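Local structure of lambda phage protein with carbohydrate-binding module (Shewanella oneidensis, 2A5Z) at residues G74-Q79 / A99-L104; G158-G163 / Y177-S182; W184-F189 / Y202-T207. The protein is of unknown function but folds as a magnesium-binding jelly roll with a carbohydrate-binding module, and so may bind carbohydrate. All blocks are in the same frame, centred on the assembly; numbering follows the deposited sequence.

In the fold
The three contacts follow one another along the chain in numerical order. Interactions 1 and 2 both reach the larger antiparallel sheet, through strands 102-107, 159-166 and 169-178, but their centres lie about 21 Å apart and they do not touch. Interaction 3 belongs to the other, six-stranded sheet, where strand 184-191 pairs with 197-203. Its centre is about 24 Å from that of interaction 1 yet only about 12 Å from that of interaction 2, and the hydroxyl of Y185 packs on L179 and probably takes a hydrogen bond from the backbone N of S180. The chain thus passes from one sheet of the jelly roll to the other between 178 and 184.

Interaction 1 (G74-Q79 / A99-L104)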
loop_
_atom_site.group_PDB
_atom_site.type_symbol
_atom_site.label_atom_id
_atom_site.label_comp_id
_atom_site.label_asym_id
_atom_site.label_seq_id
_atom_site.Cartn_x
_atom_site.Cartn_y
_atom_site.Cartn_z
ATOM N N GLY C 74 -0.160 -6.841 -22.125
ATOM C CA GLY C 74 -0.536 -6.593 -23.518
ATOM C C GLY C 74 -1.039 -5.184 -23.797
ATOM O O GLY C 74 -1.813 -4.979 -24.725
ATOM N N ASN C 75 -0.582 -4.217 -23.004
ATOM C CA ASN C 75 -1.023 -2.826 -23.097
ATOM C C ASN C 75 -2.540 -2.664 -23.009
ATOM O O ASN C 75 -3.129 -1.846 -23.722
ATOM C CB ASN C 75 -0.470 -2.157 -24.368
ATOM C CG ASN C 75 1.039 -2.227 -24.444
ATOM O OD1 ASN C 75 1.737 -1.445 -23.806
ATOM N ND2 ASN C 75 1.549 -3.176 -25.215
ATOM N N ILE C 76 -3.162 -3.454 -22.130
ATOM C CA ILE C 76 -4.591 -3.359 -21.850
ATOM C C ILE C 76 -4.917 -1.914 -21.462
ATOM O O ILE C 76 -4.125 -1.241 -20.786
ATOM C CB ILE C 76 -5.016 -4.333 -20.712
ATOM C CG1 ILE C 76 -6.539 -4.444 -20.600
ATOM C CG2 ILE C 76 -4.400 -3.913 -19.372
ATOM C CD1 ILE C 76 -7.191 -5.291 -21.695
ATOM N N SER C 77 -6.077 -1.441 -21.889
ATOM C CA SER C 77 -6.430 -0.059 -21.674
ATOM C C SER C 77 -7.300 0.089 -20.426
ATOM O O SER C 77 -8.499 -0.188 -20.447
ATOM C CB SER C 77 -7.115 0.502 -22.919
ATOM O OG SER C 77 -7.381 1.870 -22.760
ATOM N N LEU C 78 -6.684 0.497 -19.322
ATOM C CA LEU C 78 -7.454 0.807 -18.127
ATOM C C LEU C 78 -8.038 2.199 -18.306
ATOM O O LEU C 78 -7.301 3.170 -18.457
ATOM C CB LEU C 78 -6.598 0.715 -16.858
ATOM C CG LEU C 78 -5.818 -0.579 -16.569
ATOM C CD1 LEU C 78 -5.138 -0.474 -15.211
ATOM C CD2 LEU C 78 -6.703 -1.823 -16.629
ATOM N N GLN C 79 -9.367 2.278 -18.335
ATOM C CA GLN C 79 -10.073 3.551 -18.510
ATOM C C GLN C 79 -10.080 4.356 -17.213
ATOM O O GLN C 79 -9.613 3.876 -16.176
ATOM C CB GLN C 79 -11.503 3.296 -18.982
ATOM C CG GLN C 79 -11.596 2.483 -20.259
ATOM C CD GLN C 79 -11.060 3.235 -21.463
ATOM O OE1 GLN C 79 -11.704 4.151 -21.968
ATOM N NE2 GLN C 79 -9.876 2.847 -21.928
ATOM N N ALA C 99 -3.301 -9.172 -28.918
ATOM C CA ALA C 99 -4.142 -10.312 -28.567
ATOM C C ALA C 99 -3.777 -10.835 -27.184
ATOM O O ALA C 99 -2.600 -10.854 -26.802
ATOM C CB ALA C 99 -4.012 -11.420 -29.610
ATOM N N ASN C 100 -4.796 -11.248 -26.439
ATOM C CA ASN C 100 -4.646 -11.791 -25.080
ATOM C C ASN C 100 -4.319 -10.770 -23.982
ATOM O O ASN C 100 -4.079 -11.152 -22.831
ATOM C CB ASN C 100 -3.685 -12.991 -25.043
ATOM C CG ASN C 100 -4.206 -14.182 -25.827
ATOM O OD1 ASN C 100 -5.414 -14.334 -26.031
ATOM N ND2 ASN C 100 -3.295 -15.046 -26.256
ATOM N N ALA C 101 -4.340 -9.482 -24.329
ATOM C CA ALA C 101 -4.204 -8.415 -23.329
ATOM C C ALA C 101 -5.232 -8.647 -22.226
ATOM O O ALA C 101 -6.378 -9.036 -22.503
ATOM C CB ALA C 101 -4.406 -7.057 -23.964
ATOM N N SER C 102 -4.824 -8.425 -20.981
ATOM C CA SER C 102 -5.690 -8.730 -19.848
ATOM C C SER C 102 -5.433 -7.832 -18.643
ATOM O O SER C 102 -4.366 -7.227 -18.518
ATOM C CB SER C 102 -5.526 -10.196 -19.432
ATOM O OG SER C 102 -4.215 -10.461 -18.953
ATOM N N PHE C 103 -6.433 -7.749 -17.772
ATOM C CA PHE C 103 -6.235 -7.192 -16.444
ATOM C C PHE C 103 -6.601 -8.244 -15.412
ATOM O O PHE C 103 -7.633 -8.915 -15.523
ATOM C CB PHE C 103 -7.036 -5.907 -16.226
ATOM C CG PHE C 103 -6.923 -5.364 -14.826
ATOM C CD1 PHE C 103 -5.788 -4.666 -14.427
ATOM C CD2 PHE C 103 -7.945 -5.575 -13.899
ATOM C CE1 PHE C 103 -5.677 -4.172 -13.117
ATOM C CE2 PHE C 103 -7.845 -5.085 -12.592
ATOM C CZ PHE C 103 -6.715 -4.386 -12.203
ATOM N N LEU C 104 -5.746 -8.385 -14.411
ATOM C CA LEU C 104 -5.931 -9.402 -13.387
ATOM C C LEU C 104 -5.837 -8.772 -12.004
ATOM O O LEU C 104 -4.835 -8.139 -11.680
ATOM C CB LEU C 104 -4.880 -10.517 -13.557
ATOM C CG LEU C 104 -5.070 -11.850 -12.821
ATOM C CD1 LEU C 104 -4.274 -12.989 -13.485
ATOM C CD2 LEU C 104 -4.691 -11.713 -11.363
#
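I76 lies against the backbone of A101 and S102, and L78 against the ring of F103, where the chain leaving strand 68-73 passes the start of strand 102-107. The dense part is made by apolar side chains against main chain and ring. I76 spreads both branches over the neighbouring main chain: CG2 comes 3.4 Å from S102 O, while CG1, anti to the backbone N (chi1 -169°), carries CD1 to 4.0 Å from A101 CB. L78 CD2 reaches F103 CD1 at 3.7 Å; the two side chains cross at about a right angle, and the methyl group meets the ring obliquely. At the other end A101 CB sits 3.4 Å from G74 O, a carbonyl also bonded to S96 OG. G74, with positive phi, has its CA 4.1 Å from A101 CA. The solvent side is looser, with N75 exposed and pointing away from A99-L104. The S102 side chain leaves the contact, its hydroxyl bonding to T73 OG1 and G144 O. I93 of strand 90-94, which pairs with strand 77-78, packs on I76 and F103. Between this two-stranded ribbon and strand 102-107 of the larger antiparallel sheet, the contact is a buried seam of the jelly-roll fold.

Interaction 2 (G158-G163 / Y177-S182); sequences GNAFGG and YALSTS
Three straight backbone bonds tie G158 and A160 to Y177 and L179 in antiparallel register, with A160 and Y177 as the hydrogen-bonded pair and N159 and A178 as the non-hydrogen-bonded one. This is the open end of the beta hairpin of strands 159-166 and 169-178 in the larger sheet of the jelly roll. A160 and Y177 exchange both bonds, A160 N to Y177 O at 2.8 Å and Y177 N to A160 O at 2.7 Å. Beyond them L179 N reaches G158 O at 2.8 Å, almost in line with the carbonyl, so the ladder runs one bond past the last strand residues. On the face with A160 and Y177 the packing is apolar: L179 CD2 lies 4.0 Å from A160 CB and in the plane of the Y177 ring, at its edge. With CG anti to the carbonyl carbon (chi1 -53°), L179 brings both methyls close to A160 CB. I155 touches A160 and L179, and L201 of the other sheet reaches Y177 and L179. The face with N159 and A178 is thinner, N159 OD1 standing 3.9 Å from A178 CB. A water donates to L179 O at 2.8 Å and to G158 O at 3.3 Å.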
loop_
_atom_site.group_PDB
_atom_site.type_symbol
_atom_site.label_atom_id
_atom_site.label_comp_id
_atom_site.label_asym_id
_atom_site.label_seq_id
_atom_site.Cartn_x
_atom_site.Cartn_y
_atom_site.Cartn_z
ATOM N N GLY C 158 -21.581 -13.316 -23.933
ATOM C CA GLY C 158 -22.646 -13.008 -22.985
ATOM C C GLY C 158 -23.057 -14.160 -22.084
ATOM O O GLY C 158 -24.097 -14.088 -21.425
ATOM N N ASN C 159 -22.247 -15.220 -22.061
ATOM C CA ASN C 159 -22.586 -16.453 -21.346
ATOM C C ASN C 159 -21.682 -16.726 -20.152
ATOM O O ASN C 159 -20.467 -16.763 -20.298
ATOM C CB ASN C 159 -22.534 -17.653 -22.304
ATOM C CG ASN C 159 -23.588 -17.577 -23.391
ATOM O OD1 ASN C 159 -24.746 -17.273 -23.120
ATOM N ND2 ASN C 159 -23.189 -17.860 -24.630
ATOM N N ALA C 160 -22.291 -16.920 -18.984
ATOM C CA ALA C 160 -21.569 -17.321 -17.776
ATOM C C ALA C 160 -21.797 -18.803 -17.496
ATOM O O ALA C 160 -22.897 -19.326 -17.716
ATOM C CB ALA C 160 -22.015 -16.488 -16.581
ATOM N N PHE C 161 -20.758 -19.470 -17.002
ATOM C CA PHE C 161 -20.843 -20.879 -16.659
ATOM C C PHE C 161 -19.685 -21.251 -15.765
ATOM O O PHE C 161 -18.596 -20.675 -15.874
ATOM C CB PHE C 161 -20.843 -21.772 -17.912
ATOM C CG PHE C 161 -19.680 -21.531 -18.852
ATOM C CD1 PHE C 161 -18.539 -22.323 -18.788
ATOM C CD2 PHE C 161 -19.743 -20.536 -19.816
ATOM C CE1 PHE C 161 -17.464 -22.107 -19.660
ATOM C CE2 PHE C 161 -18.673 -20.314 -20.698
ATOM C CZ PHE C 161 -17.534 -21.102 -20.615
ATOM N N GLY C 162 -19.929 -22.211 -14.882
ATOM C CA GLY C 162 -18.869 -22.824 -14.103
ATOM C C GLY C 162 -18.139 -23.798 -15.006
ATOM O O GLY C 162 -18.744 -24.419 -15.886
ATOM N N GLY C 163 -16.834 -23.921 -14.806
ATOM C CA GLY C 163 -16.047 -24.814 -15.636
ATOM C C GLY C 163 -14.590 -24.916 -15.252
ATOM O O GLY C 163 -14.100 -24.159 -14.427
ATOM N N TYR C 177 -25.550 -19.526 -17.946
ATOM C CA TYR C 177 -26.504 -18.498 -17.602
ATOM C C TYR C 177 -26.220 -17.315 -18.531
ATOM O O TYR C 177 -25.101 -16.808 -18.560
ATOM C CB TYR C 177 -26.372 -18.108 -16.121
ATOM C CG TYR C 177 -27.341 -17.027 -15.705
ATOM C CD1 TYR C 177 -28.607 -17.345 -15.215
ATOM C CD2 TYR C 177 -27.003 -15.679 -15.833
ATOM C CE1 TYR C 177 -29.505 -16.350 -14.851
ATOM C CE2 TYR C 177 -27.891 -14.680 -15.479
ATOM C CZ TYR C 177 -29.137 -15.019 -14.987
ATOM O OH TYR C 177 -30.010 -14.009 -14.646
ATOM N N ALA C 178 -27.221 -16.888 -19.304
ATOM C CA ALA C 178 -27.038 -15.756 -20.223
ATOM C C ALA C 178 -27.189 -14.406 -19.507
ATOM O O ALA C 178 -28.195 -14.137 -18.850
ATOM C CB ALA C 178 -27.974 -15.866 -21.429
ATOM N N LEU C 179 -26.159 -13.573 -19.628
ATOM C CA LEU C 179 -26.097 -12.298 -18.922
ATOM C C LEU C 179 -26.672 -11.161 -19.751
ATOM O O LEU C 179 -26.915 -11.320 -20.947
ATOM C CB LEU C 179 -24.644 -11.971 -18.551
ATOM C CG LEU C 179 -23.827 -13.013 -17.789
ATOM C CD1 LEU C 179 -22.359 -12.640 -17.867
ATOM C CD2 LEU C 179 -24.290 -13.157 -16.330
ATOM N N SER C 180 -26.884 -10.015 -19.109
ATOM C CA SER C 180 -27.309 -8.807 -19.800
ATOM C C SER C 180 -26.153 -7.812 -19.839
ATOM O O SER C 180 -25.325 -7.796 -18.930
ATOM C CB SER C 180 -28.521 -8.182 -19.095
ATOM O OG SER C 180 -29.683 -8.990 -19.253
ATOM N N THR C 181 -26.103 -6.991 -20.891
ATOM C CA THR C 181 -25.108 -5.917 -20.999
ATOM C C THR C 181 -25.356 -4.834 -19.943
ATOM O O THR C 181 -26.456 -4.734 -19.398
ATOM C CB THR C 181 -25.097 -5.260 -22.405
ATOM O OG1 THR C 181 -26.414 -4.800 -22.746
ATOM C CG2 THR C 181 -24.601 -6.236 -23.463
ATOM N N SER C 182 -24.321 -4.054 -19.643
ATOM C CA SER C 182 -24.391 -2.936 -18.683
ATOM C C SER C 182 -25.151 -3.269 -17.391
ATOM O O SER C 182 -26.035 -2.520 -16.956
ATOM C CB SER C 182 -24.990 -1.710 -19.357
ATOM O OG SER C 182 -24.196 -1.346 -20.473
HETATM O O HOH W 1 -26.513 -12.849 -23.263
#

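Interaction 3 (W184-F189 / Y202-T207)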
loop_
_atom_site.group_PDB
_atom_site.type_symbol
_atom_site.label_atom_id
_atom_site.label_comp_id
_atom_site.label_asym_id
_atom_site.label_seq_id
_atom_site.Cartn_x
_atom_site.Cartn_y
_atom_site.Cartn_z
ATOM N N TRP C 184 -24.794 -4.888 -13.264
ATOM C CA TRP C 184 -23.959 -5.225 -12.114
ATOM C C TRP C 184 -24.301 -6.594 -11.558
ATOM O O TRP C 184 -25.477 -6.906 -11.349
ATOM C CB TRP C 184 -24.118 -4.161 -11.025
ATOM C CG TRP C 184 -23.387 -2.917 -11.356
ATOM C CD1 TRP C 184 -23.912 -1.761 -11.874
ATOM C CD2 TRP C 184 -21.979 -2.694 -11.213
ATOM N NE1 TRP C 184 -22.912 -0.831 -12.053
ATOM C CE2 TRP C 184 -21.716 -1.378 -11.660
ATOM C CE3 TRP C 184 -20.914 -3.478 -10.746
ATOM C CZ2 TRP C 184 -20.427 -0.827 -11.655
ATOM C CZ3 TRP C 184 -19.632 -2.935 -10.749
ATOM C CH2 TRP C 184 -19.401 -1.617 -11.198
ATOM N N TYR C 185 -23.264 -7.397 -11.320
ATOM C CA TYR C 185 -23.395 -8.776 -10.842
ATOM C C TYR C 185 -22.440 -8.977 -9.670
ATOM O O TYR C 185 -21.482 -8.217 -9.509
ATOM C CB TYR C 185 -23.038 -9.780 -11.954
ATOM C CG TYR C 185 -24.029 -9.863 -13.090
ATOM C CD1 TYR C 185 -25.231 -10.557 -12.941
ATOM C CD2 TYR C 185 -23.771 -9.248 -14.316
ATOM C CE1 TYR C 185 -26.160 -10.628 -13.980
ATOM C CE2 TYR C 185 -24.691 -9.320 -15.373
ATOM C CZ TYR C 185 -25.881 -10.012 -15.193
ATOM O OH TYR C 185 -26.790 -10.097 -16.218
ATOM N N ILE C 186 -22.702 -9.995 -8.856
ATOM C CA ILE C 186 -21.770 -10.402 -7.801
ATOM C C ILE C 186 -21.445 -11.881 -8.017
ATOM O O ILE C 186 -22.323 -12.665 -8.374
ATOM C CB ILE C 186 -22.366 -10.166 -6.373
ATOM C CG1 ILE C 186 -22.973 -8.761 -6.255
ATOM C CG2 ILE C 186 -21.304 -10.412 -5.267
ATOM C CD1 ILE C 186 -23.876 -8.555 -5.044
ATOM N N CYS C 187 -20.175 -12.250 -7.863
ATOM C CA CYS C 187 -19.786 -13.653 -7.897
ATOM C C CYS C 187 -18.956 -14.010 -6.669
ATOM O O CYS C 187 -17.998 -13.305 -6.320
ATOM C CB CYS C 187 -19.018 -14.006 -9.178
ATOM S SG CYS C 187 -18.347 -15.704 -9.193
ATOM N N LYS C 188 -19.346 -15.101 -6.017
ATOM C CA LYS C 188 -18.545 -15.700 -4.966
ATOM C C LYS C 188 -17.948 -17.026 -5.446
ATOM O O LYS C 188 -18.651 -17.894 -5.972
ATOM C CB LYS C 188 -19.374 -15.884 -3.694
ATOM C CG LYS C 188 -18.603 -16.474 -2.514
ATOM C CD LYS C 188 -19.236 -16.086 -1.184
ATOM C CE LYS C 188 -20.667 -16.570 -1.053
ATOM N NZ LYS C 188 -21.072 -16.553 0.373
ATOM N N PHE C 189 -16.635 -17.147 -5.287
ATOM C CA PHE C 189 -15.911 -18.370 -5.575
ATOM C C PHE C 189 -15.518 -18.967 -4.211
ATOM O O PHE C 189 -15.003 -18.265 -3.347
ATOM C CB PHE C 189 -14.693 -18.053 -6.464
ATOM C CG PHE C 189 -13.757 -19.223 -6.679
ATOM C CD1 PHE C 189 -13.737 -19.895 -7.891
ATOM C CD2 PHE C 189 -12.884 -19.636 -5.666
ATOM C CE1 PHE C 189 -12.868 -20.970 -8.102
ATOM C CE2 PHE C 189 -12.020 -20.714 -5.855
ATOM C CZ PHE C 189 -12.008 -21.379 -7.073
ATOM N N TYR C 202 -24.777 -13.792 -8.427
ATOM C CA TYR C 202 -25.910 -13.093 -7.842
ATOM C C TYR C 202 -26.229 -11.843 -8.654
ATOM O O TYR C 202 -25.379 -11.320 -9.395
ATOM C CB TYR C 202 -25.614 -12.650 -6.401
ATOM C CG TYR C 202 -25.047 -13.703 -5.473
ATOM C CD1 TYR C 202 -25.872 -14.376 -4.565
ATOM C CD2 TYR C 202 -23.684 -13.998 -5.471
ATOM C CE1 TYR C 202 -25.356 -15.330 -3.682
ATOM C CE2 TYR C 202 -23.150 -14.963 -4.599
ATOM C CZ TYR C 202 -23.995 -15.622 -3.708
ATOM O OH TYR C 202 -23.482 -16.570 -2.856
ATOM N N SER C 203 -27.451 -11.349 -8.488
ATOM C CA SER C 203 -27.812 -10.027 -8.982
ATOM C C SER C 203 -27.166 -8.976 -8.073
ATOM O O SER C 203 -26.599 -9.311 -7.019
ATOM C CB SER C 203 -29.330 -9.867 -8.961
ATOM O OG SER C 203 -29.774 -9.703 -7.627
ATOM N N ASP C 204 -27.271 -7.706 -8.460
ATOM C CA ASP C 204 -26.699 -6.610 -7.669
ATOM C C ASP C 204 -27.365 -6.429 -6.293
ATOM O O ASP C 204 -26.824 -5.738 -5.430
ATOM C CB ASP C 204 -26.731 -5.295 -8.460
ATOM C CG ASP C 204 -25.664 -4.310 -8.003
ATOM O OD1 ASP C 204 -24.654 -4.749 -7.404
ATOM O OD2 ASP C 204 -25.820 -3.096 -8.270
ATOM N N SER C 205 -28.527 -7.047 -6.088
ATOM C CA SER C 205 -29.168 -7.040 -4.768
ATOM C C SER C 205 -28.931 -8.331 -3.961
ATOM O O SER C 205 -29.547 -8.533 -2.914
ATOM C CB SER C 205 -30.661 -6.722 -4.887
ATOM O OG SER C 205 -31.299 -7.625 -5.763
ATOM N N GLY C 206 -28.030 -9.186 -4.449
ATOM C CA GLY C 206 -27.637 -10.407 -3.741
ATOM C C GLY C 206 -28.562 -11.599 -3.921
ATOM O O GLY C 206 -28.475 -12.572 -3.179
ATOM N N THR C 207 -29.448 -11.528 -4.912
ATOM C CA THR C 207 -30.347 -12.636 -5.229
ATOM C C THR C 207 -29.600 -13.685 -6.050
ATOM O O THR C 207 -28.979 -13.352 -7.050
ATOM C CB THR C 207 -31.588 -12.120 -5.996
ATOM O OG1 THR C 207 -32.264 -11.161 -5.181
ATOM C CG2 THR C 207 -32.557 -13.257 -6.322
HETATM O O HOH W 2 -28.079 -7.444 -11.323
HETATM O O HOH W 3 -22.196 -5.747 -8.145
#
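Y202 N gives I186 O the shorter of the two backbone bonds here, 2.7 Å with an N-H...O angle of 165°. The return bond, I186 N to Y202 O at 3.0 Å, is slightly straighter at hydrogen, but its donor stands above the carbonyl plane. That same oxygen lies in the plane of the Y185 ring, 3.6 Å from CD1 at its edge. Y202 holds CG anti to its carbonyl carbon (chi1 -49°), which sends the ring along the neighbouring strand: its edge passes I186 O and K188 CB, and Y202 OH ends 3.3 Å from K188 CE. K188 NZ bonds to V262 O of the second subunit, whose V262 also packs on I186 and Y202. The pair is the open end of the hairpin of strands 184-191 and 197-203, in the six-stranded sheet of the jelly roll, and after Y202 the chain bends away in a type I turn from S203 to G206, closed by G206 N to S203 O. I186 CD1 comes 3.4 Å from S203 O at this turn. D204 lies alongside W184, its CG 3.4 Å from W184 CB and its carboxylate 23° from the ring plane. H87 bonds to D204 OD2 and stacks on the W184 ring, whose NE1 bonds to E84 OE1. W184 also borders the magnesium ligand D247. One water links W184 O to D204 N; another donates to Y185 O and D204 OD1.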